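Local coordinates for putative dehydrogenase (PDB 6UUG), which is a flavin-dependent methanesulfinate monooxygenase of the acyl-CoA dehydrogenase fold, the oxygenase half of a two-component system in bacterial sulfur assimilation, at residues 169-181 against 192-206. Sequence-based numbering, arbitrary orientation.
Sequences SGASDSQMLIASA and IAAIPSGRSGITLHN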
ATOM      1  N   SER A 169      19.498  17.291  22.376  1.00 52.76           N
ATOM      2  CA  SER A 169      18.114  17.209  22.828  1.00 55.54           C
ATOM      3  C   SER A 169      17.986  17.520  24.317  1.00 59.49           C
ATOM      4  O   SER A 169      18.504  16.782  25.164  1.00 58.83           O
ATOM      5  CB  SER A 169      17.538  15.824  22.515  1.00 55.59           C
ATOM      6  OG  SER A 169      17.656  15.526  21.131  1.00 62.68           O
ATOM      7  N   GLY A 170      17.324  18.629  24.638  1.00 59.89           N
ATOM      8  CA  GLY A 170      17.040  18.955  26.023  1.00 56.18           C
ATOM      9  C   GLY A 170      18.238  19.359  26.855  1.00 57.69           C
ATOM     10  O   GLY A 170      18.236  19.142  28.072  1.00 56.57           O
ATOM     11  N   ALA A 171      19.269  19.943  26.238  1.00 52.99           N
ATOM     12  CA  ALA A 171      20.397  20.415  27.035  1.00 51.63           C
ATOM     13  C   ALA A 171      20.040  21.683  27.802  1.00 49.16           C
ATOM     14  O   ALA A 171      20.535  21.898  28.919  1.00 49.19           O
ATOM     15  CB  ALA A 171      21.621  20.640  26.143  1.00 53.40           C
ATOM     16  N   SER A 172      19.177  22.521  27.236  1.00 47.29           N
ATOM     17  CA  SER A 172      18.757  23.738  27.912  1.00 49.58           C
ATOM     18  C   SER A 172      17.898  23.403  29.125  1.00 50.17           C
ATOM     19  O   SER A 172      17.162  22.412  29.137  1.00 48.33           O
ATOM     20  CB  SER A 172      17.977  24.635  26.956  1.00 51.37           C
ATOM     21  OG  SER A 172      18.686  24.784  25.743  1.00 58.38           O
ATOM     22  N   ASP A 173      18.001  24.247  30.153  1.00 41.85           N
ATOM     23  CA  ASP A 173      17.266  24.053  31.401  1.00 40.62           C
ATOM     24  C   ASP A 173      17.541  22.673  32.001  1.00 39.74           C
ATOM     25  O   ASP A 173      16.661  22.044  32.588  1.00 40.03           O
ATOM     26  CB  ASP A 173      15.766  24.272  31.189  1.00 41.51           C
ATOM     27  CG  ASP A 173      14.975  24.234  32.481  1.00 46.52           C
ATOM     28  OD1 ASP A 173      15.362  24.946  33.439  1.00 44.49           O
ATOM     29  OD2 ASP A 173      13.968  23.488  32.532  1.00 42.36           O
ATOM     30  N   SER A 174      18.758  22.178  31.846  1.00 39.64           N
ATOM     31  CA  SER A 174      19.129  20.900  32.435  1.00 39.98           C
ATOM     32  C   SER A 174      20.166  21.120  33.527  1.00 44.56           C
ATOM     33  O   SER A 174      20.838  22.154  33.582  1.00 43.23           O
ATOM     34  CB  SER A 174      19.664  19.921  31.380  1.00 41.19           C
ATOM     35  OG  SER A 174      20.974  20.261  30.948  1.00 45.11           O
ATOM     36  N   GLN A 175      20.264  20.135  34.415  1.00 38.65           N
ATOM     37  CA  GLN A 175      21.251  20.155  35.487  1.00 37.63           C
ATOM     38  C   GLN A 175      22.495  19.351  35.155  1.00 44.72           C
ATOM     39  O   GLN A 175      23.603  19.733  35.557  1.00 42.08           O
ATOM     40  CB  GLN A 175      20.627  19.627  36.787  1.00 40.12           C
ATOM     41  CG  GLN A 175      19.737  20.630  37.523  1.00 43.03           C
ATOM     42  CD  GLN A 175      18.549  21.094  36.707  1.00 42.41           C
ATOM     43  OE1 GLN A 175      17.642  20.313  36.402  1.00 41.04           O
ATOM     44  NE2 GLN A 175      18.541  22.380  36.351  1.00 44.06           N
ATOM     45  N   MET A 176      22.343  18.256  34.419  1.00 38.47           N
ATOM     46  CA  MET A 176      23.454  17.403  34.041  1.00 36.63           C
ATOM     47  C   MET A 176      23.344  17.085  32.559  1.00 40.18           C
ATOM     48  O   MET A 176      22.242  17.061  31.998  1.00 39.11           O
ATOM     49  CB  MET A 176      23.477  16.101  34.858  1.00 36.34           C
ATOM     50  CG  MET A 176      23.759  16.277  36.349  1.00 39.61           C
ATOM     51  SD  MET A 176      25.472  16.758  36.682  1.00 42.12           S
ATOM     52  CE  MET A 176      26.378  15.326  36.095  1.00 39.58           C
ATOM     53  N   LEU A 177      24.502  16.856  31.934  1.00 37.66           N
ATOM     54  CA  LEU A 177      24.602  16.490  30.526  1.00 37.05           C
ATOM     55  C   LEU A 177      25.452  15.242  30.376  1.00 40.04           C
ATOM     56  O   LEU A 177      26.426  15.037  31.105  1.00 43.59           O
ATOM     57  CB  LEU A 177      25.252  17.588  29.669  1.00 41.29           C
ATOM     58  CG  LEU A 177      24.642  18.966  29.543  1.00 47.79           C
ATOM     59  CD1 LEU A 177      25.590  19.821  28.726  1.00 42.31           C
ATOM     60  CD2 LEU A 177      23.290  18.858  28.863  1.00 50.93           C
ATOM     61  N   ILE A 178      25.078  14.411  29.415  1.00 36.36           N
ATOM     62  CA  ILE A 178      25.943  13.355  28.913  1.00 35.26           C
ATOM     63  C   ILE A 178      26.579  13.895  27.637  1.00 36.86           C
ATOM     64  O   ILE A 178      25.884  14.134  26.647  1.00 37.88           O
ATOM     65  CB  ILE A 178      25.166  12.063  28.638  1.00 36.85           C
ATOM     66  CG1 ILE A 178      24.456  11.565  29.907  1.00 39.43           C
ATOM     67  CG2 ILE A 178      26.092  11.013  28.058  1.00 42.31           C
ATOM     68  CD1 ILE A 178      25.348  10.790  30.838  1.00 39.10           C
ATOM     69  N   ALA A 179      27.896  14.088  27.645  1.00 38.79           N
ATOM     70  CA  ALA A 179      28.607  14.671  26.512  1.00 44.67           C
ATOM     71  C   ALA A 179      29.633  13.683  25.982  1.00 39.17           C
ATOM     72  O   ALA A 179      30.262  12.955  26.754  1.00 38.98           O
ATOM     73  CB  ALA A 179      29.309  15.983  26.910  1.00 41.45           C
ATOM     74  N   SER A 180      29.816  13.664  24.664  1.00 44.38           N
ATOM     75  CA  SER A 180      30.823  12.812  24.052  1.00 39.82           C
ATOM     76  C   SER A 180      31.896  13.653  23.370  1.00 42.45           C
ATOM     77  O   SER A 180      31.672  14.803  22.981  1.00 42.70           O
ATOM     78  CB  SER A 180      30.208  11.852  23.032  1.00 45.51           C
ATOM     79  OG  SER A 180      29.471  12.558  22.053  1.00 44.71           O
ATOM     80  N   ALA A 181      33.070  13.043  23.221  1.00 43.47           N
ATOM     81  CA  ALA A 181      34.192  13.643  22.515  1.00 46.48           C
ATOM     82  C   ALA A 181      35.032  12.517  21.938  1.00 45.80           C
ATOM     83  O   ALA A 181      34.968  11.379  22.401  1.00 44.52           O
ATOM     84  CB  ALA A 181      35.038  14.531  23.438  1.00 41.79           C
ATOM     85  N   ILE A 192      32.830   9.203  26.677  1.00 41.30           N
ATOM     86  CA  ILE A 192      31.575   9.722  27.212  1.00 41.66           C
ATOM     87  C   ILE A 192      31.806  10.209  28.639  1.00 37.35           C
ATOM     88  O   ILE A 192      32.484   9.541  29.423  1.00 39.05           O
ATOM     89  CB  ILE A 192      30.467   8.649  27.198  1.00 41.34           C
ATOM     90  CG1 ILE A 192      30.495   7.825  25.899  1.00 45.09           C
ATOM     91  CG2 ILE A 192      29.112   9.302  27.418  1.00 41.94           C
ATOM     92  CD1 ILE A 192      30.183   8.608  24.676  1.00 47.53           C
ATOM     93  N   ALA A 193      31.226  11.358  28.978  1.00 38.94           N
ATOM     94  CA  ALA A 193      31.336  11.907  30.325  1.00 39.27           C
ATOM     95  C   ALA A 193      29.988  12.456  30.773  1.00 41.53           C
ATOM     96  O   ALA A 193      29.172  12.872  29.952  1.00 42.46           O
ATOM     97  CB  ALA A 193      32.398  13.017  30.392  1.00 38.07           C
ATOM     98  N   ALA A 194      29.762  12.459  32.087  1.00 35.40           N
ATOM     99  CA  ALA A 194      28.607  13.111  32.695  1.00 39.32           C
ATOM    100  C   ALA A 194      29.090  14.355  33.433  1.00 38.78           C
ATOM    101  O   ALA A 194      29.891  14.246  34.364  1.00 39.60           O
ATOM    102  CB  ALA A 194      27.884  12.172  33.659  1.00 37.21           C
ATOM    103  N   ILE A 195      28.614  15.525  33.027  1.00 38.93           N
ATOM    104  CA  ILE A 195      29.139  16.772  33.586  1.00 40.70           C
ATOM    105  C   ILE A 195      28.003  17.759  33.799  1.00 43.10           C
ATOM    106  O   ILE A 195      26.954  17.681  33.141  1.00 43.78           O
ATOM    107  CB  ILE A 195      30.225  17.397  32.681  1.00 38.61           C
ATOM    108  CG1 ILE A 195      29.680  17.699  31.289  1.00 42.58           C
ATOM    109  CG2 ILE A 195      31.453  16.493  32.593  1.00 44.78           C
ATOM    110  CD1 ILE A 195      30.731  18.285  30.358  1.00 47.62           C
ATOM    111  N   PRO A 196      28.168  18.687  34.748  1.00 39.83           N
ATOM    112  CA  PRO A 196      27.116  19.681  34.999  1.00 39.68           C
ATOM    113  C   PRO A 196      26.876  20.543  33.772  1.00 40.08           C
ATOM    114  O   PRO A 196      27.815  20.938  33.075  1.00 41.89           O
ATOM    115  CB  PRO A 196      27.676  20.510  36.163  1.00 41.92           C
ATOM    116  CG  PRO A 196      28.687  19.642  36.801  1.00 41.39           C
ATOM    117  CD  PRO A 196      29.286  18.819  35.698  1.00 40.80           C
ATOM    118  N   SER A 197      25.597  20.835  33.508  1.00 40.75           N
ATOM    119  CA  SER A 197      25.252  21.556  32.287  1.00 41.43           C
ATOM    120  C   SER A 197      25.699  23.008  32.327  1.00 45.00           C
ATOM    121  O   SER A 197      25.857  23.618  31.268  1.00 43.55           O
ATOM    122  CB  SER A 197      23.747  21.485  32.034  1.00 47.28           C
ATOM    123  OG  SER A 197      23.275  20.170  32.275  1.00 43.69           O
ATOM    124  N   GLY A 198      25.900  23.572  33.510  1.00 43.09           N
ATOM    125  CA  GLY A 198      26.373  24.937  33.612  1.00 47.53           C
ATOM    126  C   GLY A 198      27.869  25.093  33.779  1.00 50.45           C
ATOM    127  O   GLY A 198      28.328  26.196  34.103  1.00 50.47           O
ATOM    128  N   ARG A 199      28.646  24.033  33.567  1.00 46.25           N
ATOM    129  CA  ARG A 199      30.086  24.113  33.766  1.00 45.21           C
ATOM    130  C   ARG A 199      30.714  25.132  32.821  1.00 48.68           C
ATOM    131  O   ARG A 199      30.321  25.251  31.658  1.00 46.49           O
ATOM    132  CB  ARG A 199      30.729  22.745  33.555  1.00 45.41           C
ATOM    133  CG  ARG A 199      32.246  22.790  33.593  1.00 47.07           C
ATOM    134  CD  ARG A 199      32.829  21.429  33.812  1.00 46.15           C
ATOM    135  NE  ARG A 199      32.495  20.909  35.134  1.00 45.45           N
ATOM    136  CZ  ARG A 199      32.744  19.662  35.511  1.00 42.92           C
ATOM    137  NH1 ARG A 199      33.311  18.823  34.659  1.00 42.62           N
ATOM    138  NH2 ARG A 199      32.418  19.246  36.726  1.00 41.83           N
ATOM    139  N   SER A 200      31.705  25.861  33.336  1.00 50.42           N
ATOM    140  CA  SER A 200      32.404  26.876  32.555  1.00 49.66           C
ATOM    141  C   SER A 200      32.912  26.315  31.234  1.00 47.74           C
ATOM    142  O   SER A 200      33.504  25.233  31.183  1.00 47.40           O
ATOM    143  CB  SER A 200      33.575  27.441  33.364  1.00 51.11           C
ATOM    144  OG  SER A 200      34.315  28.361  32.582  1.00 53.73           O
ATOM    145  N   GLY A 201      32.681  27.062  30.159  1.00 44.24           N
ATOM    146  CA  GLY A 201      33.105  26.652  28.840  1.00 44.55           C
ATOM    147  C   GLY A 201      32.011  26.065  27.973  1.00 48.93           C
ATOM    148  O   GLY A 201      32.235  25.876  26.770  1.00 47.49           O
ATOM    149  N   ILE A 202      30.844  25.766  28.538  1.00 46.81           N
ATOM    150  CA  ILE A 202      29.720  25.226  27.782  1.00 46.79           C
ATOM    151  C   ILE A 202      28.805  26.368  27.385  1.00 47.23           C
ATOM    152  O   ILE A 202      28.339  27.129  28.244  1.00 51.77           O
ATOM    153  CB  ILE A 202      28.948  24.172  28.594  1.00 44.39           C
ATOM    154  CG1 ILE A 202      29.860  23.002  28.967  1.00 46.19           C
ATOM    155  CG2 ILE A 202      27.740  23.682  27.799  1.00 48.33           C
ATOM    156  CD1 ILE A 202      29.162  21.947  29.786  1.00 43.25           C
ATOM    157  N   THR A 203      28.535  26.485  26.088  1.00 46.51           N
ATOM    158  CA  THR A 203      27.596  27.465  25.555  1.00 49.43           C
ATOM    159  C   THR A 203      26.517  26.721  24.782  1.00 50.89           C
ATOM    160  O   THR A 203      26.790  26.158  23.718  1.00 53.71           O
ATOM    161  CB  THR A 203      28.303  28.473  24.657  1.00 51.75           C
ATOM    162  OG1 THR A 203      29.273  29.189  25.428  1.00 52.31           O
ATOM    163  CG2 THR A 203      27.296  29.443  24.077  1.00 54.71           C
ATOM    164  N   LEU A 204      25.299  26.717  25.323  1.00 50.69           N
ATOM    165  CA  LEU A 204      24.153  26.046  24.710  1.00 58.62           C
ATOM    166  C   LEU A 204      23.383  27.069  23.878  1.00 62.64           C
ATOM    167  O   LEU A 204      22.775  27.995  24.425  1.00 67.01           O
ATOM    168  CB  LEU A 204      23.263  25.420  25.782  1.00 56.04           C
ATOM    169  CG  LEU A 204      23.927  24.484  26.795  1.00 54.75           C
ATOM    170  CD1 LEU A 204      22.944  24.080  27.883  1.00 55.16           C
ATOM    171  CD2 LEU A 204      24.497  23.255  26.105  1.00 54.46           C
ATOM    172  N   HIS A 205      23.396  26.892  22.553  1.00 60.10           N
ATOM    173  CA  HIS A 205      22.904  27.937  21.659  1.00 66.08           C
ATOM    174  C   HIS A 205      21.386  28.029  21.628  1.00 76.44           C
ATOM    175  O   HIS A 205      20.848  29.129  21.451  1.00 77.98           O
ATOM    176  CB  HIS A 205      23.444  27.707  20.251  1.00 67.01           C
ATOM    177  CG  HIS A 205      24.934  27.768  20.171  1.00 64.53           C
ATOM    178  ND1 HIS A 205      25.664  28.787  20.743  1.00 67.60           N
ATOM    179  CD2 HIS A 205      25.834  26.932  19.601  1.00 64.41           C
ATOM    180  CE1 HIS A 205      26.951  28.581  20.525  1.00 61.90           C
ATOM    181  NE2 HIS A 205      27.081  27.463  19.832  1.00 64.94           N
ATOM    182  N   ASN A 206      20.689  26.905  21.796  1.00 74.42           N
ATOM    183  CA  ASN A 206      19.229  26.864  21.746  1.00 79.67           C
ATOM    184  C   ASN A 206      18.717  27.483  20.445  1.00 79.19           C
ATOM    185  O   ASN A 206      17.818  28.326  20.433  1.00 82.71           O
ATOM    186  CB  ASN A 206      18.612  27.553  22.967  1.00 80.91           C
ATOM    187  CG  ASN A 206      17.341  26.865  23.448  1.00 79.09           C
ATOM    188  OD1 ASN A 206      16.727  26.076  22.721  1.00 74.05           O
ATOM    189  ND2 ASN A 206      16.942  27.163  24.680  1.00 75.35           N
TER
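S174 OG is gripped from two sides: it takes the hydroxyl hydrogen of S197 OG (2.7 Å) and gives its own to A171 O (2.6 Å), closing the type II turn A171–S174 against S197. This relay lies at the open end of an antiparallel β-hairpin, strands 176-183 and 189-196, in the β-domain of the acyl-CoA dehydrogenase fold. With chi1 at 74°, S174 OG sits between its own backbone N and carbonyl carbon, within reach of both partners. Without this hydroxyl, as with an alanine here, S197 OG would probably lose its acceptor and the turn its side-chain bond to A171 O, keeping the weak backbone bond from S174 N. Beside the relay, S197 N reaches Q175 O (3.1 Å) from above the carbonyl plane. Paired bonds L177–I195 and A179–A193 continue the ladder, L177 N to I195 O being 2.9 Å. W139 packs on I178 and A194, and helix 100-119 on I178, on the face where I178 CG2 meets I192 CG2 at 3.5 Å. Turns at chi2 (-71°) and chi3 (-64°) bring M176 SD against P196 CA and its CE onto the I195 backbone. Beyond the hairpin, L204 packs against the turn, its CD1 3.4 Å from A171 O and its CD2 against A171 CB.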